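Local coordinates for nodulation protein S (Bradyrhizobium sp., PDB 3OFK) that probably transfers a methyl group from S-adenosyl-L-methionine during synthesis of Nod factors, the lipochitooligosaccharide signals of root-nodule symbiosis, at residues R28-P33 against A62-E67; T40-L45 against L117-E122; R44-S49 against E67-H72; V123-E128 against A158-W163. One frame throughout, in Å; residues are numbered along the deposited sequence.

Contact 1: R28-P33 against A62-E67; sequences RLDDNP and AGAFTE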
# COMPACT_ATOMS: atom_id res chain seq x y z
N ARG A 28 1.28 -8.60 11.55
CA ARG A 28 1.14 -7.91 12.83
C ARG A 28 0.63 -6.46 12.75
O ARG A 28 0.94 -5.64 13.62
CB ARG A 28 2.45 -8.01 13.65
CG ARG A 28 2.34 -8.94 14.83
CD ARG A 28 3.44 -8.60 15.86
NE ARG A 28 4.78 -8.65 15.25
CZ ARG A 28 5.83 -7.93 15.65
NH1 ARG A 28 5.74 -7.08 16.66
NH2 ARG A 28 7.00 -8.07 15.01
N LEU A 29 -0.19 -6.14 11.75
CA LEU A 29 -0.64 -4.75 11.53
C LEU A 29 -1.55 -4.20 12.63
O LEU A 29 -1.67 -2.97 12.80
CB LEU A 29 -1.36 -4.62 10.17
CG LEU A 29 -0.49 -4.95 8.95
CD1 LEU A 29 -1.34 -5.13 7.70
CD2 LEU A 29 0.59 -3.90 8.71
N ASP A 30 -2.20 -5.09 13.38
CA ASP A 30 -3.01 -4.63 14.53
C ASP A 30 -2.21 -4.50 15.80
O ASP A 30 -2.36 -3.52 16.52
CB ASP A 30 -4.25 -5.50 14.74
CG ASP A 30 -5.35 -5.16 13.75
OD1 ASP A 30 -5.70 -3.96 13.62
OD2 ASP A 30 -5.84 -6.09 13.07
N ASP A 31 -1.36 -5.49 16.05
CA ASP A 31 -0.73 -5.66 17.35
C ASP A 31 0.64 -4.98 17.49
O ASP A 31 1.11 -4.83 18.61
CB ASP A 31 -0.60 -7.15 17.69
CG ASP A 31 -1.96 -7.83 17.86
OD1 ASP A 31 -2.70 -7.45 18.80
OD2 ASP A 31 -2.30 -8.74 17.08
N ASN A 32 1.26 -4.58 16.37
CA ASN A 32 2.59 -3.95 16.44
C ASN A 32 2.47 -2.43 16.54
O ASN A 32 1.92 -1.79 15.64
CB ASN A 32 3.40 -4.32 15.20
CG ASN A 32 4.87 -3.97 15.33
OD1 ASN A 32 5.31 -3.29 16.25
ND2 ASN A 32 5.64 -4.43 14.36
N PRO A 33 2.94 -1.87 17.66
CA PRO A 33 2.90 -0.41 17.79
C PRO A 33 3.53 0.36 16.62
O PRO A 33 3.04 1.42 16.26
CB PRO A 33 3.66 -0.15 19.11
CG PRO A 33 4.29 -1.44 19.49
CD PRO A 33 3.53 -2.52 18.85
N ALA A 62 -5.64 -7.76 6.03
CA ALA A 62 -6.91 -8.07 6.72
C ALA A 62 -7.83 -6.86 6.93
O ALA A 62 -8.80 -6.97 7.65
CB ALA A 62 -6.66 -8.77 8.06
N GLY A 63 -7.52 -5.72 6.33
CA GLY A 63 -8.44 -4.57 6.37
C GLY A 63 -8.14 -3.56 7.45
O GLY A 63 -8.95 -2.66 7.67
N ALA A 64 -7.01 -3.70 8.16
CA ALA A 64 -6.70 -2.76 9.26
C ALA A 64 -6.67 -1.31 8.78
O ALA A 64 -7.26 -0.44 9.45
CB ALA A 64 -5.42 -3.13 9.98
N PHE A 65 -6.02 -1.04 7.65
CA PHE A 65 -5.98 0.32 7.12
C PHE A 65 -7.25 0.69 6.36
O PHE A 65 -7.71 1.83 6.47
CB PHE A 65 -4.73 0.61 6.27
CG PHE A 65 -4.57 2.07 5.96
CD1 PHE A 65 -4.01 2.92 6.91
CD2 PHE A 65 -5.04 2.60 4.79
CE1 PHE A 65 -3.91 4.29 6.67
CE2 PHE A 65 -4.92 3.95 4.52
CZ PHE A 65 -4.35 4.81 5.51
N THR A 66 -7.84 -0.26 5.63
CA THR A 66 -9.09 -0.06 4.93
C THR A 66 -10.13 0.52 5.90
O THR A 66 -10.80 1.52 5.59
CB THR A 66 -9.63 -1.39 4.36
OG1 THR A 66 -8.55 -2.18 3.87
CG2 THR A 66 -10.67 -1.14 3.25
N GLU A 67 -10.18 -0.07 7.10
CA GLU A 67 -11.12 0.31 8.16
C GLU A 67 -10.94 1.75 8.65
O GLU A 67 -11.90 2.40 9.07
CB GLU A 67 -10.95 -0.66 9.34
CG GLU A 67 -11.79 -0.31 10.57
CD GLU A 67 -12.04 -1.47 11.50
OE1 GLU A 67 -11.04 -2.16 11.85
OE2 GLU A 67 -13.24 -1.68 11.85

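Contact 2: T40-L45 against L117-E122; sequences TQLLRL and LIVVAE. With SAH (S-adenosyl-L-homocysteine), chain E.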
# COMPACT_ATOMS: atom_id res chain seq x y z
N THR A 40 -0.93 5.53 11.31
CA THR A 40 -1.24 6.91 11.71
C THR A 40 -0.65 7.88 10.69
O THR A 40 -1.36 8.76 10.20
CB THR A 40 -0.76 7.21 13.15
OG1 THR A 40 -1.42 6.32 14.07
CG2 THR A 40 -1.06 8.65 13.54
N GLN A 41 0.63 7.68 10.33
CA GLN A 41 1.26 8.51 9.30
C GLN A 41 0.62 8.36 7.93
O GLN A 41 0.36 9.32 7.23
CB GLN A 41 2.77 8.21 9.18
CG GLN A 41 3.61 8.66 10.38
CD GLN A 41 3.37 10.09 10.78
OE1 GLN A 41 3.15 10.96 9.93
NE2 GLN A 41 3.40 10.35 12.09
N LEU A 42 0.40 7.13 7.55
CA LEU A 42 -0.28 6.86 6.29
C LEU A 42 -1.68 7.56 6.22
O LEU A 42 -1.99 8.20 5.21
CB LEU A 42 -0.38 5.34 6.08
CG LEU A 42 -0.53 4.85 4.65
CD1 LEU A 42 0.79 5.00 3.89
CD2 LEU A 42 -1.02 3.43 4.61
N LEU A 43 -2.48 7.47 7.29
CA LEU A 43 -3.78 8.15 7.32
C LEU A 43 -3.61 9.68 7.38
O LEU A 43 -4.35 10.37 6.70
CB LEU A 43 -4.68 7.66 8.47
CG LEU A 43 -6.15 8.14 8.45
CD1 LEU A 43 -6.90 7.67 7.21
CD2 LEU A 43 -6.89 7.67 9.65
N ARG A 44 -2.63 10.19 8.14
CA ARG A 44 -2.42 11.64 8.22
C ARG A 44 -2.15 12.18 6.82
O ARG A 44 -2.73 13.19 6.41
CB ARG A 44 -1.25 12.03 9.16
CG ARG A 44 -0.94 13.53 9.18
CD ARG A 44 0.24 13.87 10.09
NE ARG A 44 1.50 13.27 9.62
CZ ARG A 44 2.27 13.77 8.65
NH1 ARG A 44 1.92 14.88 8.02
NH2 ARG A 44 3.39 13.15 8.30
N LEU A 45 -1.27 11.50 6.09
CA LEU A 45 -0.97 11.89 4.72
C LEU A 45 -2.22 11.79 3.83
O LEU A 45 -2.42 12.62 2.97
CB LEU A 45 0.18 11.05 4.13
CG LEU A 45 1.59 11.19 4.77
CD1 LEU A 45 2.64 10.25 4.15
CD2 LEU A 45 2.03 12.62 4.70
N LEU A 117 -7.45 9.82 -4.46
CA LEU A 117 -6.45 9.27 -3.55
C LEU A 117 -6.15 7.84 -3.95
O LEU A 117 -7.07 7.04 -4.12
CB LEU A 117 -6.94 9.25 -2.10
CG LEU A 117 -5.94 8.71 -1.06
CD1 LEU A 117 -4.67 9.58 -0.95
CD2 LEU A 117 -6.69 8.65 0.28
N ILE A 118 -4.86 7.53 -4.08
CA ILE A 118 -4.40 6.16 -4.16
C ILE A 118 -3.43 5.91 -3.03
O ILE A 118 -2.47 6.66 -2.83
CB ILE A 118 -3.69 5.91 -5.48
CG1 ILE A 118 -4.66 6.16 -6.63
CG2 ILE A 118 -3.15 4.49 -5.51
CD1 ILE A 118 -4.01 6.05 -8.01
N VAL A 119 -3.72 4.89 -2.24
CA VAL A 119 -2.83 4.49 -1.16
C VAL A 119 -2.15 3.18 -1.64
O VAL A 119 -2.81 2.25 -2.11
CB VAL A 119 -3.56 4.32 0.20
CG1 VAL A 119 -2.58 3.94 1.29
CG2 VAL A 119 -4.38 5.63 0.60
N VAL A 120 -0.83 3.16 -1.56
CA VAL A 120 0.01 2.05 -1.99
C VAL A 120 1.11 1.92 -0.98
O VAL A 120 2.18 2.56 -1.05
CB VAL A 120 0.50 2.24 -3.44
CG1 VAL A 120 1.20 3.58 -3.64
CG2 VAL A 120 1.40 1.09 -3.88
N ALA A 121 0.85 1.09 0.02
CA ALA A 121 1.76 0.92 1.16
C ALA A 121 2.18 -0.54 1.33
O ALA A 121 1.34 -1.42 1.40
CB ALA A 121 1.06 1.43 2.47
N GLU A 122 3.50 -0.80 1.33
CA GLU A 122 4.06 -2.11 1.73
C GLU A 122 3.55 -3.25 0.81
O GLU A 122 3.30 -4.37 1.24
CB GLU A 122 3.77 -2.43 3.18
CG GLU A 122 4.04 -1.30 4.19
CD GLU A 122 5.50 -0.85 4.22
OE1 GLU A 122 6.40 -1.64 3.84
OE2 GLU A 122 5.72 0.33 4.57
N SAH E . -1.40 -1.60 2.46
CA SAH E . -1.64 -2.29 3.72
CB SAH E . -1.35 -3.78 3.55
CG SAH E . 0.08 -4.23 3.28
SD SAH E . 0.33 -6.04 3.33
C SAH E . -0.85 -1.72 4.90
O SAH E . 0.09 -0.95 4.73
OXT SAH E . -1.14 -2.04 6.06
C5' SAH E . 0.46 -6.25 1.52
C4' SAH E . -0.81 -6.56 0.75
O4' SAH E . -0.52 -6.43 -0.65
C3' SAH E . -1.35 -7.97 0.96
O3' SAH E . -2.77 -7.92 1.13
C2' SAH E . -0.96 -8.69 -0.34
O2' SAH E . -1.84 -9.74 -0.66
C1' SAH E . -1.05 -7.55 -1.32
N9 SAH E . -0.34 -7.69 -2.61
C8 SAH E . 0.91 -8.22 -2.84
N7 SAH E . 1.19 -8.10 -4.15
C5 SAH E . 0.16 -7.50 -4.77
C6 SAH E . 0.01 -7.12 -6.10
N6 SAH E . 0.98 -7.45 -7.00
N1 SAH E . -1.16 -6.50 -6.47
C2 SAH E . -2.13 -6.22 -5.51
N3 SAH E . -1.94 -6.58 -4.18
C4 SAH E . -0.80 -7.20 -3.81

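Contact 3: R44-S49 against E67-H72; sequences RLSLSS and EKLAPH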
# COMPACT_ATOMS: atom_id res chain seq x y z
N ARG A 44 -2.63 10.19 8.14
CA ARG A 44 -2.42 11.64 8.22
C ARG A 44 -2.15 12.18 6.82
O ARG A 44 -2.73 13.19 6.41
CB ARG A 44 -1.25 12.03 9.16
CG ARG A 44 -0.94 13.53 9.18
CD ARG A 44 0.24 13.87 10.09
NE ARG A 44 1.50 13.27 9.62
CZ ARG A 44 2.27 13.77 8.65
NH1 ARG A 44 1.92 14.88 8.02
NH2 ARG A 44 3.39 13.15 8.30
N LEU A 45 -1.27 11.50 6.09
CA LEU A 45 -0.97 11.89 4.72
C LEU A 45 -2.22 11.79 3.83
O LEU A 45 -2.42 12.62 2.97
CB LEU A 45 0.18 11.05 4.13
CG LEU A 45 1.59 11.19 4.77
CD1 LEU A 45 2.64 10.25 4.15
CD2 LEU A 45 2.03 12.62 4.70
N SER A 46 -3.02 10.73 4.01
CA SER A 46 -4.19 10.49 3.15
C SER A 46 -5.25 11.58 3.35
O SER A 46 -5.93 11.98 2.39
CB SER A 46 -4.80 9.11 3.44
OG SER A 46 -3.86 8.05 3.31
N LEU A 47 -5.34 12.08 4.59
CA LEU A 47 -6.37 13.06 4.96
C LEU A 47 -5.89 14.49 4.82
O LEU A 47 -6.67 15.41 5.08
CB LEU A 47 -6.87 12.83 6.41
CG LEU A 47 -7.63 11.52 6.69
CD1 LEU A 47 -8.15 11.48 8.16
CD2 LEU A 47 -8.78 11.32 5.70
N SER A 48 -4.64 14.70 4.39
CA SER A 48 -4.05 16.05 4.38
C SER A 48 -4.91 17.09 3.67
O SER A 48 -4.88 18.25 4.05
CB SER A 48 -2.66 16.06 3.75
OG SER A 48 -1.79 15.25 4.50
N SER A 49 -5.66 16.65 2.66
CA SER A 49 -6.51 17.53 1.84
C SER A 49 -8.00 17.42 2.17
O SER A 49 -8.83 17.86 1.36
CB SER A 49 -6.31 17.21 0.35
OG SER A 49 -5.12 17.82 -0.15
N GLU A 67 -10.18 -0.07 7.10
CA GLU A 67 -11.12 0.31 8.16
C GLU A 67 -10.94 1.75 8.65
O GLU A 67 -11.90 2.40 9.07
CB GLU A 67 -10.95 -0.66 9.34
CG GLU A 67 -11.79 -0.31 10.57
CD GLU A 67 -12.04 -1.47 11.50
OE1 GLU A 67 -11.04 -2.16 11.85
OE2 GLU A 67 -13.24 -1.68 11.85
N LYS A 68 -9.69 2.21 8.63
CA LYS A 68 -9.34 3.57 9.05
C LYS A 68 -9.60 4.57 7.92
O LYS A 68 -10.01 5.68 8.16
CB LYS A 68 -7.86 3.58 9.47
CG LYS A 68 -7.59 2.71 10.70
CD LYS A 68 -6.10 2.57 11.02
CE LYS A 68 -5.89 1.39 11.96
NZ LYS A 68 -4.46 1.08 12.18
N LEU A 69 -9.41 4.12 6.69
CA LEU A 69 -9.60 4.96 5.52
C LEU A 69 -11.05 5.13 5.09
O LEU A 69 -11.44 6.23 4.68
CB LEU A 69 -8.80 4.36 4.36
CG LEU A 69 -8.59 5.22 3.10
CD1 LEU A 69 -7.76 6.48 3.41
CD2 LEU A 69 -7.92 4.35 2.01
N ALA A 70 -11.86 4.06 5.21
CA ALA A 70 -13.22 4.03 4.64
C ALA A 70 -14.12 5.21 5.02
O ALA A 70 -14.77 5.77 4.13
CB ALA A 70 -13.98 2.65 4.94
N PRO A 71 -14.17 5.59 6.32
CA PRO A 71 -15.10 6.64 6.70
C PRO A 71 -14.80 8.01 6.09
O PRO A 71 -15.62 8.91 6.21
CB PRO A 71 -14.96 6.72 8.21
CG PRO A 71 -14.14 5.53 8.62
CD PRO A 71 -13.40 5.07 7.47
N HIS A 72 -13.65 8.15 5.43
CA HIS A 72 -13.19 9.43 4.91
C HIS A 72 -13.23 9.54 3.38
O HIS A 72 -12.82 10.56 2.83
CB HIS A 72 -11.79 9.66 5.46
CG HIS A 72 -11.70 9.46 6.94
ND1 HIS A 72 -12.36 10.25 7.85
CD2 HIS A 72 -11.06 8.51 7.67
CE1 HIS A 72 -12.12 9.81 9.07
NE2 HIS A 72 -11.34 8.74 8.99

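Contact 4: V123-E128 against A158-W163; sequences VLYYLE and ATCRRW. With SAH (S-adenosyl-L-homocysteine), chain E.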
# COMPACT_ATOMS: atom_id res chain seq x y z
N VAL A 123 3.45 -2.92 -0.45
CA VAL A 123 2.99 -3.84 -1.49
C VAL A 123 3.91 -3.94 -2.72
O VAL A 123 4.14 -5.04 -3.22
CB VAL A 123 1.56 -3.49 -1.94
CG1 VAL A 123 1.50 -2.06 -2.45
CG2 VAL A 123 1.14 -4.42 -3.02
N LEU A 124 4.46 -2.81 -3.20
CA LEU A 124 5.16 -2.83 -4.50
C LEU A 124 6.43 -3.68 -4.51
O LEU A 124 6.82 -4.19 -5.57
CB LEU A 124 5.42 -1.43 -5.06
CG LEU A 124 4.26 -0.51 -5.43
CD1 LEU A 124 4.81 0.88 -5.90
CD2 LEU A 124 3.38 -1.11 -6.52
N TYR A 125 7.04 -3.93 -3.35
CA TYR A 125 8.20 -4.83 -3.33
C TYR A 125 7.88 -6.31 -3.56
O TYR A 125 8.80 -7.12 -3.76
CB TYR A 125 9.03 -4.66 -2.07
CG TYR A 125 8.30 -4.72 -0.74
CD1 TYR A 125 7.93 -5.92 -0.15
CD2 TYR A 125 8.04 -3.54 -0.03
CE1 TYR A 125 7.29 -5.95 1.10
CE2 TYR A 125 7.41 -3.57 1.20
CZ TYR A 125 7.04 -4.76 1.75
OH TYR A 125 6.44 -4.73 2.99
N TYR A 126 6.61 -6.70 -3.55
CA TYR A 126 6.30 -8.10 -3.89
C TYR A 126 6.43 -8.37 -5.40
O TYR A 126 6.42 -9.50 -5.83
CB TYR A 126 4.89 -8.48 -3.40
CG TYR A 126 4.82 -8.55 -1.89
CD1 TYR A 126 5.47 -9.56 -1.19
CD2 TYR A 126 4.12 -7.60 -1.17
CE1 TYR A 126 5.42 -9.62 0.21
CE2 TYR A 126 4.08 -7.65 0.21
CZ TYR A 126 4.72 -8.66 0.89
OH TYR A 126 4.65 -8.66 2.25
N LEU A 127 6.56 -7.35 -6.20
CA LEU A 127 6.70 -7.58 -7.64
C LEU A 127 8.10 -8.16 -7.91
O LEU A 127 9.02 -8.00 -7.11
CB LEU A 127 6.47 -6.28 -8.40
CG LEU A 127 5.03 -5.77 -8.31
CD1 LEU A 127 5.01 -4.30 -8.74
CD2 LEU A 127 4.08 -6.63 -9.16
N GLU A 128 8.24 -8.87 -9.03
CA GLU A 128 9.47 -9.62 -9.32
C GLU A 128 10.68 -8.80 -9.76
O GLU A 128 11.81 -9.21 -9.52
CB GLU A 128 9.20 -10.66 -10.41
CG GLU A 128 8.20 -11.70 -10.00
CD GLU A 128 7.92 -12.66 -11.14
OE1 GLU A 128 7.01 -12.38 -11.95
OE2 GLU A 128 8.64 -13.68 -11.22
N ALA A 158 17.33 -1.26 1.51
CA ALA A 158 18.20 -2.20 2.22
C ALA A 158 17.38 -3.25 2.93
O ALA A 158 17.72 -4.43 2.89
CB ALA A 158 19.04 -1.46 3.24
N THR A 159 16.33 -2.82 3.61
CA THR A 159 15.45 -3.75 4.33
C THR A 159 14.79 -4.68 3.33
O THR A 159 14.71 -5.89 3.55
CB THR A 159 14.34 -3.03 5.12
OG1 THR A 159 14.90 -2.39 6.27
CG2 THR A 159 13.26 -4.04 5.55
N CYS A 160 14.30 -4.11 2.23
CA CYS A 160 13.62 -4.87 1.19
C CYS A 160 14.55 -5.91 0.56
O CYS A 160 14.13 -7.02 0.28
CB CYS A 160 13.05 -3.95 0.12
SG CYS A 160 11.55 -3.21 0.65
N ARG A 161 15.80 -5.55 0.38
CA ARG A 161 16.79 -6.46 -0.20
C ARG A 161 17.14 -7.59 0.77
O ARG A 161 17.34 -8.73 0.34
CB ARG A 161 18.04 -5.70 -0.63
CG ARG A 161 17.91 -4.93 -1.95
CD ARG A 161 19.30 -4.53 -2.50
NE ARG A 161 20.18 -3.99 -1.44
CZ ARG A 161 20.25 -2.71 -1.05
NH1 ARG A 161 19.49 -1.78 -1.63
NH2 ARG A 161 21.08 -2.36 -0.08
N ARG A 162 17.19 -7.27 2.06
CA ARG A 162 17.37 -8.28 3.10
C ARG A 162 16.18 -9.24 3.11
O ARG A 162 16.33 -10.42 3.42
CB ARG A 162 17.55 -7.63 4.47
CG ARG A 162 18.52 -8.36 5.39
CD ARG A 162 18.82 -7.60 6.69
NE ARG A 162 17.64 -6.99 7.32
CZ ARG A 162 17.33 -5.69 7.28
NH1 ARG A 162 18.10 -4.81 6.64
NH2 ARG A 162 16.23 -5.26 7.90
N TRP A 163 14.99 -8.74 2.75
CA TRP A 163 13.81 -9.59 2.66
C TRP A 163 13.72 -10.42 1.37
O TRP A 163 12.74 -11.12 1.16
CB TRP A 163 12.52 -8.77 2.81
CG TRP A 163 12.28 -8.22 4.19
CD1 TRP A 163 12.87 -8.61 5.37
CD2 TRP A 163 11.34 -7.20 4.54
NE1 TRP A 163 12.36 -7.87 6.42
CE2 TRP A 163 11.42 -7.01 5.93
CE3 TRP A 163 10.45 -6.41 3.79
CZ2 TRP A 163 10.64 -6.06 6.59
CZ3 TRP A 163 9.68 -5.48 4.45
CH2 TRP A 163 9.78 -5.30 5.84
N SAH E . -1.40 -1.60 2.46
CA SAH E . -1.64 -2.29 3.72
CB SAH E . -1.35 -3.78 3.55
CG SAH E . 0.08 -4.23 3.28
SD SAH E . 0.33 -6.04 3.33
C SAH E . -0.85 -1.72 4.90
O SAH E . 0.09 -0.95 4.73
OXT SAH E . -1.14 -2.04 6.06
C5' SAH E . 0.46 -6.25 1.52
C4' SAH E . -0.81 -6.56 0.75
O4' SAH E . -0.52 -6.43 -0.65
C3' SAH E . -1.35 -7.97 0.96
O3' SAH E . -2.77 -7.92 1.13
C2' SAH E . -0.96 -8.69 -0.34
O2' SAH E . -1.84 -9.74 -0.66
C1' SAH E . -1.05 -7.55 -1.32
N9 SAH E . -0.34 -7.69 -2.61
C8 SAH E . 0.91 -8.22 -2.84
N7 SAH E . 1.19 -8.10 -4.15
C5 SAH E . 0.16 -7.50 -4.77
C6 SAH E . 0.01 -7.12 -6.10
N6 SAH E . 0.98 -7.45 -7.00
N1 SAH E . -1.16 -6.50 -6.47
C2 SAH E . -2.13 -6.22 -5.51
N3 SAH E . -1.94 -6.58 -4.18
C4 SAH E . -0.80 -7.20 -3.81

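Contact 1: R28-P33 against A62-E67
Asp-30, in a loop whose residues 29-31 have helical backbone angles, comes nearest to Ala-64 of the segment 62-67, with the two CA atoms 6.7 Å apart. The single methyl of Ala-64 meets two side chains of the loop, Leu-29 and Asp-30. Leu-29 touches it with its own first carbon, CB to Ala-64 CB 4.3 Å, and Asp-30 lays OD1 at 3.7 Å from the same Ala-64 CB, a van der Waals contact. The Asp-30 carboxylate gets there because its CG stands beside the backbone N (chi1 -78°). Arg-92 takes the charge of Asp-30 in a salt bridge through OD2 and that of Glu-67 in another, which probably offsets the like charges of the two carboxylates, Asp-30 OD1 and Glu-67 OE1 being 5.9 Å apart. Gly-63 has a phi of 95°, where a side chain would run into the carbonyl O of Ala-62; the turn belongs to the glycine-rich loop after the first strand of S-adenosylmethionine-dependent methyltransferases. Leu-29 also touches the bound S-adenosyl-L-homocysteine. The loop precedes helix 33-46, on which Leu-29 packs against Arg-38 and Ala-64 against His-39, while helix 83-92 supplies Arg-92 beside Ala-64.

Contact 2: T40-L45 against L117-E122
One methyl carries most of this contact: Leu-42 CD2 reaches from the helix to two strand residues at once, 3.6 Å from Ala-121 CB and 3.7 Å from Val-119 CG1. The leucine extends away from its own backbone N (chi1 -157°), and its chi2 of 74° spreads the fork over the strand, with CD1 also 3.9 Å from Ala-121 CB. Val-119 offers the branch that is anti to its backbone N. Ala-121 works on two fronts. Its CB packs against Leu-42 and lies 3.4 Å from the carboxylate O of S-adenosyl-L-homocysteine, while its backbone O accepts a 2.9 Å hydrogen bond from the ligand's amino N. With an alanine in place of Leu-42, a gap would probably open between helix and strand, leaving Val-119 and Ala-121 without the leucine methyl that packs on them. On a flank of the helix, beside Val-186 of strand 181-189, Arg-44 grips Gln-41 OE1 side-on through NE and NH2, with OE1 only 4° out of the guanidinium plane; NH1 makes a salt bridge to Glu-184. A helix packed on a parallel strand whose C-terminal end holds the amino acid part of the cofactor product is typical of the Rossmann-like methyltransferase fold.

Contact 3: R44-S49 against E67-H72
Leu-47 sets its CD1 methyl squarely over the imidazole of His-72, 4.2 Å from the ring centroid and 6° off the ring normal, a CH-pi contact. Its other methyl, CD2, drops to the root of the same side chain, 3.4 Å from His-72 CB and 3.7 Å from His-72 CG. The two side chains cross at about a right angle, and the leucine thus spans the histidine from CB to the ring. Pro-71 backs the opposite face with its CB, so the ring is sandwiched between two aliphatic groups. A 3.0 Å backbone bond from His-72 N to Leu-69 O shapes the short 3-10 turn that presents it. Deeper in, Ser-46 CB lies 4.0 Å from Leu-69 CD1, brought there by a leucine chain extended away from its backbone N (chi1 -167°). The hydroxyl of Ser-46 is hydrogen-bonded to the carbonyl of Leu-42 one turn back, which leaves the carbon side of the serine to meet the leucine. Ser-46 and Leu-69 both rest on Leu-117 and Val-119, so helices 33-46 and 64-69 lie side by side here against strand 115-121, and His-72 leads into strand 73-80, its backbone hydrogen-bonded to Val-52.

Contact 4: V123-E128 against A158-W163
A chi1 of 51° puts CG of Tyr-125 between its own backbone N and carbonyl carbon, and Cys-160 turns SG beside its backbone N, so that sulfur and ring meet. SG lies 3.6 Å from Tyr-125 CD2 and 4.2 Å from the ring centroid, an oblique sulfur-aromatic contact. Further out, Trp-163 closes on the phenol end: its CZ3 comes within 3.6 Å of Tyr-125 OH. The tyrosine and the six-membered indole ring, 5.7 Å apart at their centroids, meet obliquely with planes at 58°. The hydroxyl itself is hydrogen-bonded to Glu-122 OE1. An alanine in place of Tyr-125 would probably leave Cys-160 SG and the indole without their aromatic partner, and cost Glu-122 the hydroxyl. Next along the chain, Tyr-126 receives Tyr-125 CE1 over the rim of one face and approaches the ligand, its CD2 being 3.7 Å from C8 of S-adenosyl-L-homocysteine. Val-123 CG2 sits 3.5 Å from the adenine C4. The segment thus has the cofactor product along one flank and helix 157-162 along another; Tyr-125 rests on Ser-154 and both Cys-160 and Trp-163 on Ala-155 of strand 148-155, while Leu-124 reaches Met-140 on helix 130-142.

Contacts 1, 2 and 3 form one continuous packing unit, whereas contact 4 stands apart, its centre about 25 Å from that of contact 3. Phe-65 joins contact 1 to contact 2, its CE1 lying 3.7 Å from Leu-42 CD2, and Val-119 CG2 joins contact 2 to contact 3 at 3.7 Å from Ser-46 OG. The centres of contacts 2 and 3, which share helix 33-46, are about 8 Å apart. S-adenosyl-L-homocysteine ties the more distant parts together: contact 1 brings Leu-29 to it, contact 2 holds its amino group, and contact 4, continuing directly from residue 122, flanks its adenosine. Contact 3 is set back from the pocket, the side chain of Leu-69 staying about 9 Å from the ligand at their nearest atoms.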